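Local coordinates for N-acetyltransferase family protein (Bacillus anthracis, PDB 3LNB) that catalyses the transfer of an acetyl group from acetyl-coenzyme A to arylamines and inactivates the antibiotic sulfamethoxazole, at residues A[102-106]-A[152-156]; A[251-255]-A[290-296]. The protein carries 1 engineered substitution. One frame throughout, in Å; residues are numbered along the deposited sequence.

Interaction 1. Residues A[102-106]-A[152-156]; sequences LNSLL and IDAGF. With COA (coenzyme A), chain B.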
loop_
_atom_site.group_PDB
_atom_site.type_symbol
_atom_site.label_atom_id
_atom_site.label_comp_id
_atom_site.label_asym_id
_atom_site.label_seq_id
_atom_site.Cartn_x
_atom_site.Cartn_y
_atom_site.Cartn_z
ATOM N N LEU A 102 2.003 -3.271 -4.393
ATOM C CA LEU A 102 2.967 -2.473 -3.651
ATOM C C LEU A 102 3.707 -3.323 -2.619
ATOM O O LEU A 102 4.938 -3.305 -2.563
ATOM C CB LEU A 102 2.255 -1.305 -2.960
ATOM C CG LEU A 102 1.717 -0.220 -3.902
ATOM C CD1 LEU A 102 0.804 0.746 -3.149
ATOM C CD2 LEU A 102 2.905 0.522 -4.520
ATOM N N ASN A 103 2.964 -4.079 -1.815
ATOM C CA ASN A 103 3.591 -4.905 -0.792
ATOM C C ASN A 103 4.266 -6.169 -1.312
ATOM O O ASN A 103 5.158 -6.697 -0.661
ATOM C CB ASN A 103 2.592 -5.251 0.314
ATOM C CG ASN A 103 2.320 -4.068 1.233
ATOM O OD1 ASN A 103 3.197 -3.230 1.458
ATOM N ND2 ASN A 103 1.114 -4.001 1.776
ATOM N N SER A 104 3.840 -6.663 -2.468
ATOM C CA SER A 104 4.490 -7.836 -3.034
ATOM C C SER A 104 5.874 -7.388 -3.507
ATOM O O SER A 104 6.867 -8.081 -3.301
ATOM C CB SER A 104 3.690 -8.398 -4.214
ATOM O OG SER A 104 2.606 -9.197 -3.771
ATOM N N LEU A 105 5.930 -6.217 -4.133
ATOM C CA LEU A 105 7.195 -5.672 -4.612
ATOM C C LEU A 105 8.135 -5.430 -3.443
ATOM O O LEU A 105 9.294 -5.850 -3.468
ATOM C CB LEU A 105 6.972 -4.359 -5.363
ATOM C CG LEU A 105 8.255 -3.652 -5.817
ATOM C CD1 LEU A 105 9.026 -4.535 -6.800
ATOM C CD2 LEU A 105 7.900 -2.330 -6.459
ATOM N N LEU A 106 7.635 -4.749 -2.418
ATOM C CA LEU A 106 8.445 -4.468 -1.240
ATOM C C LEU A 106 8.920 -5.782 -0.619
ATOM O O LEU A 106 10.037 -5.867 -0.113
ATOM C CB LEU A 106 7.642 -3.662 -0.214
ATOM C CG LEU A 106 8.352 -3.362 1.113
ATOM C CD1 LEU A 106 9.662 -2.635 0.844
ATOM C CD2 LEU A 106 7.453 -2.512 1.998
ATOM N N ILE A 152 4.714 -4.486 8.137
ATOM C CA ILE A 152 5.308 -3.590 7.151
ATOM C C ILE A 152 4.199 -3.420 6.127
ATOM O O ILE A 152 3.815 -4.381 5.460
ATOM C CB ILE A 152 6.538 -4.221 6.456
ATOM C CG1 ILE A 152 7.585 -4.631 7.496
ATOM C CG2 ILE A 152 7.152 -3.215 5.476
ATOM C CD1 ILE A 152 8.120 -3.475 8.317
ATOM N N ASP A 153 3.672 -2.207 6.007
ATOM C CA ASP A 153 2.582 -1.979 5.072
ATOM C C ASP A 153 2.723 -0.692 4.269
ATOM O O ASP A 153 2.665 0.403 4.816
ATOM C CB ASP A 153 1.255 -1.966 5.833
ATOM C CG ASP A 153 0.042 -1.965 4.912
ATOM O OD1 ASP A 153 0.213 -1.886 3.675
ATOM O OD2 ASP A 153 -1.087 -2.044 5.442
ATOM N N ALA A 154 2.904 -0.841 2.964
ATOM C CA ALA A 154 3.037 0.305 2.077
ATOM C C ALA A 154 1.865 0.327 1.107
ATOM O O ALA A 154 1.901 1.037 0.105
ATOM C CB ALA A 154 4.346 0.221 1.305
ATOM N N GLY A 155 0.826 -0.447 1.407
ATOM C CA GLY A 155 -0.318 -0.502 0.512
ATOM C C GLY A 155 -1.649 0.019 1.031
ATOM O O GLY A 155 -2.663 -0.108 0.346
ATOM N N PHE A 156 -1.658 0.624 2.214
ATOM C CA PHE A 156 -2.902 1.128 2.793
ATOM C C PHE A 156 -3.306 2.531 2.308
ATOM O O PHE A 156 -3.922 3.297 3.046
ATOM C CB PHE A 156 -2.808 1.102 4.326
ATOM C CG PHE A 156 -4.143 0.981 5.027
ATOM C CD1 PHE A 156 -4.219 1.066 6.416
ATOM C CD2 PHE A 156 -5.322 0.785 4.303
ATOM C CE1 PHE A 156 -5.455 0.958 7.079
ATOM C CE2 PHE A 156 -6.561 0.676 4.956
ATOM C CZ PHE A 156 -6.623 0.763 6.349
HETATM N N1A COA B . -11.681 2.390 -4.515
HETATM C C2A COA B . -12.020 3.298 -5.413
HETATM N N3A COA B . -12.320 4.539 -5.068
HETATM C C4A COA B . -12.286 4.912 -3.782
HETATM C C5A COA B . -11.939 3.985 -2.809
HETATM C C6A COA B . -11.628 2.691 -3.210
HETATM N N6A COA B . -11.272 1.772 -2.316
HETATM N N7A COA B . -11.968 4.607 -1.635
HETATM C C8A COA B . -12.315 5.873 -1.856
HETATM N N9A COA B . -12.505 6.066 -3.161
HETATM C C1B COA B . -12.793 7.369 -3.807
HETATM C C2B COA B . -14.069 8.034 -3.295
HETATM O O2B COA B . -15.211 7.463 -3.942
HETATM C C3B COA B . -13.843 9.468 -3.771
HETATM O O3B COA B . -14.367 9.653 -5.089
HETATM P P3B COA B . -14.971 11.091 -5.490
HETATM O O7A COA B . -14.100 12.207 -5.060
HETATM O O8A COA B . -15.196 11.061 -7.083
HETATM O O9A COA B . -16.427 11.146 -4.808
HETATM C C4B COA B . -12.318 9.606 -3.780
HETATM O O4B COA B . -11.791 8.319 -3.414
HETATM C C5B COA B . -11.846 10.632 -2.751
HETATM O O5B COA B . -12.220 10.212 -1.437
HETATM P P1A COA B . -12.032 11.220 -0.200
HETATM O O1A COA B . -12.333 10.358 1.126
HETATM O O2A COA B . -12.918 12.399 -0.317
HETATM O O3A COA B . -10.478 11.637 -0.197
HETATM P P2A COA B . -9.294 10.721 0.397
HETATM O O4A COA B . -9.131 11.168 1.934
HETATM O O5A COA B . -8.047 10.926 -0.374
HETATM O O6A COA B . -9.794 9.191 0.417
HETATM C CBP COA B . -8.456 7.234 -0.243
HETATM C CCP COA B . -9.490 8.288 -0.651
HETATM C CDP COA B . -7.097 7.905 -0.032
HETATM C CEP COA B . -8.342 6.190 -1.355
HETATM C CAP COA B . -8.907 6.544 1.047
HETATM O OAP COA B . -10.202 5.971 0.851
HETATM C C9P COA B . -7.939 5.430 1.453
HETATM O O9P COA B . -6.826 5.690 1.908
HETATM N N8P COA B . -8.412 4.198 1.282
HETATM C C7P COA B . -7.653 2.988 1.630
HETATM C C6P COA B . -7.823 1.923 0.543
HETATM C C5P COA B . -7.400 0.542 1.051
HETATM O O5P COA B . -8.108 -0.075 1.843
HETATM N N4P COA B . -6.253 0.070 0.569
HETATM C C3P COA B . -5.727 -1.240 0.978
HETATM C C2P COA B . -6.432 -2.374 0.232
HETATM S S1P COA B . -6.026 -2.461 -1.551
#
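Asn103, on helix 99-112, joins the helix to the loop after strand 148-152 by gripping Asp153 and Ala154 with its amide. Its CB leaves the helix toward the loop; chi1 of -75° puts CG anti to the carbonyl carbon, and the amide extends from there to the loop. CG comes near both Ala154 N and Asp153 OD1 without bonding, while the two ends of the amide do the bonding. Asn103 OD1 accepts from Ala154 N at 2.8 Å, in the carbonyl plane and on a lone pair. Asn103 ND2 gives one nearly straight bond, 3.0 Å long, to Asp153 OD1, and its other partner is the carbonyl of Val139. With both ends engaged, the amide's rotation is fixed.

Asp153 OD1 lies in the amide plane of Asn103, yet ND2 meets it from above the carboxylate plane, 49° out of it. From the opposite face Gly155 N reaches the same Asp153 OD1 at 2.8 Å, closing an Asx turn. Beside these hydrogen bonds, Leu106 CD2 packs on Ile152 CG2 at 3.6 Å, and Leu102 CD1 lies 3.4 Å from Ala154 O. Gly155 O approaches C3P of coenzyme A at 3.3 Å.

Asp153 OD2 bonds His138 NE2, and the cysteine opening helix 99-112 completes a geometry consistent with the Cys-His-Asp catalytic triad of arylamine N-acetyltransferases. Asn103, bonded to OD1, would then be a second-shell partner of the triad's acid.

Interaction 2. Residues A[251-255]-A[290-296]; sequences ITCKL and LRESFGI. With COA (coenzyme A), chain B.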
loop_
_atom_site.group_PDB
_atom_site.type_symbol
_atom_site.label_atom_id
_atom_site.label_comp_id
_atom_site.label_asym_id
_atom_site.label_seq_id
_atom_site.Cartn_x
_atom_site.Cartn_y
_atom_site.Cartn_z
ATOM N N ILE A 251 -9.124 5.186 -9.255
ATOM C CA ILE A 251 -8.620 5.861 -8.073
ATOM C C ILE A 251 -7.099 5.887 -8.162
ATOM O O ILE A 251 -6.470 4.916 -8.598
ATOM C CB ILE A 251 -9.054 5.149 -6.760
ATOM C CG1 ILE A 251 -8.464 5.873 -5.538
ATOM C CG2 ILE A 251 -8.563 3.711 -6.752
ATOM C CD1 ILE A 251 -8.755 7.364 -5.470
ATOM N N THR A 252 -6.521 7.023 -7.795
ATOM C CA THR A 252 -5.076 7.200 -7.787
ATOM C C THR A 252 -4.815 8.115 -6.605
ATOM O O THR A 252 -5.396 9.206 -6.508
ATOM C CB THR A 252 -4.552 7.852 -9.096
ATOM O OG1 THR A 252 -4.859 7.005 -10.213
ATOM C CG2 THR A 252 -3.036 8.033 -9.034
ATOM N N CYS A 253 -3.967 7.651 -5.692
ATOM C CA CYS A 253 -3.645 8.400 -4.485
ATOM C C CYS A 253 -2.152 8.386 -4.204
ATOM O O CYS A 253 -1.457 7.427 -4.527
ATOM C CB CYS A 253 -4.391 7.803 -3.290
ATOM S SG CYS A 253 -3.967 8.528 -1.686
ATOM N N LYS A 254 -1.669 9.455 -3.584
ATOM C CA LYS A 254 -0.259 9.561 -3.260
ATOM C C LYS A 254 -0.076 10.562 -2.134
ATOM O O LYS A 254 -0.878 11.486 -1.967
ATOM C CB LYS A 254 0.531 10.012 -4.499
ATOM C CG LYS A 254 2.043 10.027 -4.316
ATOM C CD LYS A 254 2.765 10.372 -5.621
ATOM C CE LYS A 254 2.581 11.824 -5.997
ATOM N NZ LYS A 254 3.246 12.735 -5.024
ATOM N N LEU A 255 0.979 10.370 -1.356
ATOM C CA LEU A 255 1.291 11.269 -0.257
ATOM C C LEU A 255 2.050 12.467 -0.796
ATOM O O LEU A 255 2.688 12.391 -1.842
ATOM C CB LEU A 255 2.164 10.561 0.772
ATOM C CG LEU A 255 1.481 9.711 1.837
ATOM C CD1 LEU A 255 0.375 8.868 1.231
ATOM C CD2 LEU A 255 2.530 8.855 2.503
ATOM N N LEU A 290 -3.083 13.318 -13.736
ATOM C CA LEU A 290 -2.415 12.023 -13.605
ATOM C C LEU A 290 -0.930 12.225 -13.854
ATOM O O LEU A 290 -0.085 11.806 -13.057
ATOM C CB LEU A 290 -2.930 11.013 -14.638
ATOM C CG LEU A 290 -3.805 9.837 -14.197
ATOM C CD1 LEU A 290 -3.928 8.851 -15.352
ATOM C CD2 LEU A 290 -3.200 9.150 -12.985
ATOM N N ARG A 291 -0.627 12.884 -14.969
ATOM C CA ARG A 291 0.750 13.138 -15.365
ATOM C C ARG A 291 1.495 14.064 -14.412
ATOM O O ARG A 291 2.475 13.663 -13.781
ATOM C CB ARG A 291 0.785 13.722 -16.789
ATOM C CG ARG A 291 2.181 14.085 -17.299
ATOM C CD ARG A 291 2.143 14.638 -18.735
ATOM N NE ARG A 291 1.384 15.885 -18.833
ATOM C CZ ARG A 291 0.193 15.995 -19.421
ATOM N NH1 ARG A 291 -0.386 14.933 -19.978
ATOM N NH2 ARG A 291 -0.428 17.168 -19.446
ATOM N N GLU A 292 1.011 15.297 -14.298
ATOM C CA GLU A 292 1.653 16.304 -13.470
ATOM C C GLU A 292 1.703 16.042 -11.972
ATOM O O GLU A 292 2.692 16.383 -11.320
ATOM C CB GLU A 292 1.002 17.666 -13.706
ATOM C CG GLU A 292 0.823 18.004 -15.176
ATOM C CD GLU A 292 0.714 19.499 -15.431
ATOM O OE1 GLU A 292 0.016 20.200 -14.659
ATOM O OE2 GLU A 292 1.324 19.968 -16.421
ATOM N N SER A 293 0.654 15.451 -11.413
ATOM C CA SER A 293 0.655 15.215 -9.974
ATOM C C SER A 293 1.118 13.822 -9.557
ATOM O O SER A 293 1.649 13.651 -8.463
ATOM C CB SER A 293 -0.739 15.488 -9.394
ATOM O OG SER A 293 -1.119 16.845 -9.593
ATOM N N PHE A 294 0.933 12.833 -10.424
ATOM C CA PHE A 294 1.316 11.470 -10.086
ATOM C C PHE A 294 2.425 10.847 -10.920
ATOM O O PHE A 294 2.852 9.725 -10.640
ATOM C CB PHE A 294 0.091 10.556 -10.146
ATOM C CG PHE A 294 -0.993 10.935 -9.187
ATOM C CD1 PHE A 294 -2.071 11.706 -9.607
ATOM C CD2 PHE A 294 -0.934 10.522 -7.860
ATOM C CE1 PHE A 294 -3.078 12.060 -8.715
ATOM C CE2 PHE A 294 -1.929 10.867 -6.964
ATOM C CZ PHE A 294 -3.010 11.640 -7.390
ATOM N N GLY A 295 2.880 11.552 -11.948
ATOM C CA GLY A 295 3.943 11.010 -12.775
ATOM C C GLY A 295 3.512 9.806 -13.595
ATOM O O GLY A 295 4.341 9.022 -14.061
ATOM N N ILE A 296 2.210 9.639 -13.774
ATOM C CA ILE A 296 1.731 8.518 -14.566
ATOM C C ILE A 296 1.439 8.981 -15.989
ATOM O O ILE A 296 0.599 9.861 -16.207
ATOM C CB ILE A 296 0.470 7.891 -13.940
ATOM C CG1 ILE A 296 0.847 7.221 -12.610
ATOM C CG2 ILE A 296 -0.153 6.902 -14.918
ATOM C CD1 ILE A 296 -0.301 6.506 -11.910
HETATM N N1A COA B . -11.681 2.390 -4.515
HETATM C C2A COA B . -12.020 3.298 -5.413
HETATM N N3A COA B . -12.320 4.539 -5.068
HETATM C C4A COA B . -12.286 4.912 -3.782
HETATM C C5A COA B . -11.939 3.985 -2.809
HETATM C C6A COA B . -11.628 2.691 -3.210
HETATM N N6A COA B . -11.272 1.772 -2.316
HETATM N N7A COA B . -11.968 4.607 -1.635
HETATM C C8A COA B . -12.315 5.873 -1.856
HETATM N N9A COA B . -12.505 6.066 -3.161
HETATM C C1B COA B . -12.793 7.369 -3.807
HETATM C C2B COA B . -14.069 8.034 -3.295
HETATM O O2B COA B . -15.211 7.463 -3.942
HETATM C C3B COA B . -13.843 9.468 -3.771
HETATM O O3B COA B . -14.367 9.653 -5.089
HETATM P P3B COA B . -14.971 11.091 -5.490
HETATM O O7A COA B . -14.100 12.207 -5.060
HETATM O O8A COA B . -15.196 11.061 -7.083
HETATM O O9A COA B . -16.427 11.146 -4.808
HETATM C C4B COA B . -12.318 9.606 -3.780
HETATM O O4B COA B . -11.791 8.319 -3.414
HETATM C C5B COA B . -11.846 10.632 -2.751
HETATM O O5B COA B . -12.220 10.212 -1.437
HETATM P P1A COA B . -12.032 11.220 -0.200
HETATM O O1A COA B . -12.333 10.358 1.126
HETATM O O2A COA B . -12.918 12.399 -0.317
HETATM O O3A COA B . -10.478 11.637 -0.197
HETATM P P2A COA B . -9.294 10.721 0.397
HETATM O O4A COA B . -9.131 11.168 1.934
HETATM O O5A COA B . -8.047 10.926 -0.374
HETATM O O6A COA B . -9.794 9.191 0.417
HETATM C CBP COA B . -8.456 7.234 -0.243
HETATM C CCP COA B . -9.490 8.288 -0.651
HETATM C CDP COA B . -7.097 7.905 -0.032
HETATM C CEP COA B . -8.342 6.190 -1.355
HETATM C CAP COA B . -8.907 6.544 1.047
HETATM O OAP COA B . -10.202 5.971 0.851
HETATM C C9P COA B . -7.939 5.430 1.453
HETATM O O9P COA B . -6.826 5.690 1.908
HETATM N N8P COA B . -8.412 4.198 1.282
HETATM C C7P COA B . -7.653 2.988 1.630
HETATM C C6P COA B . -7.823 1.923 0.543
HETATM C C5P COA B . -7.400 0.542 1.051
HETATM O O5P COA B . -8.108 -0.075 1.843
HETATM N N4P COA B . -6.253 0.070 0.569
HETATM C C3P COA B . -5.727 -1.240 0.978
HETATM C C2P COA B . -6.432 -2.374 0.232
HETATM S S1P COA B . -6.026 -2.461 -1.551
#
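Strand 252-255 and helix 290-294 run nearly parallel, their axes 24° apart and 10.2 Å from each other at closest approach. This is helix-on-sheet packing: the last helix of the modelled chain lies against an antiparallel sheet, as in the alpha/beta lid of the arylamine N-acetyltransferase fold. The register brings the CA of Lys254 within 7.3 Å of the CA of Phe294, at the helix end, where Gly295 leaves helical geometry with positive phi.

No hydrogen bond spans the two segments, and Phe294 supplies most of the helix side of the contact. Thr252 CG2 sits over the middle of the ring in a CH-pi contact, 3.5 Å from the centroid of Phe294 and 13° off the ring normal. Its chi1 of -61° sets this methyl anti to the backbone N and aims it at the ring, while Leu290 CD2 comes against OG1. Lys254 meets the ring differently, at its edge, where CB approaches Phe294 CE2 at 3.6 Å. Ile261 and Leu263 of strand 259-263 also touch this ring.

Beyond CB the lysine chain folds back at its last two torsions, carrying Lys254 CE to 3.2 Å from the carbonyl O of Ser293. Lys254 NZ then donates to Leu255 O at 3.2 Å, with a weak second bond to Met64 O. Residues alternate along the strand, and on its other side lies coenzyme A: Ile251 CB approaches the adenine N3A, and Cys253 SG rests 3.6 Å from the pantetheine methyl CDP.

How the interactions relate
Interactions 1 and 2 do not touch: their centres lie 18 Å apart and their nearest atoms about 7 Å. Coenzyme A connects them. Residues 152-156 line the thiol end of its pantetheine arm, whereas residues 251-255 line the adenine and the branched methyls; C3P and N3A, contacted at the two sites, are 10.7 Å apart within the cofactor. Interaction 1 holds the Asp of the probable triad, and the thiol S1P stands 8.6 Å from Asp153 OD2, while interaction 2 lies along the cofactor-binding wall. Helix 55-65 forms a second bridge: Leu59 and Met62 pack on Ala154, while Gly63 bonds the backbone of Leu255 and Met64 O weakly accepts from Lys254 NZ.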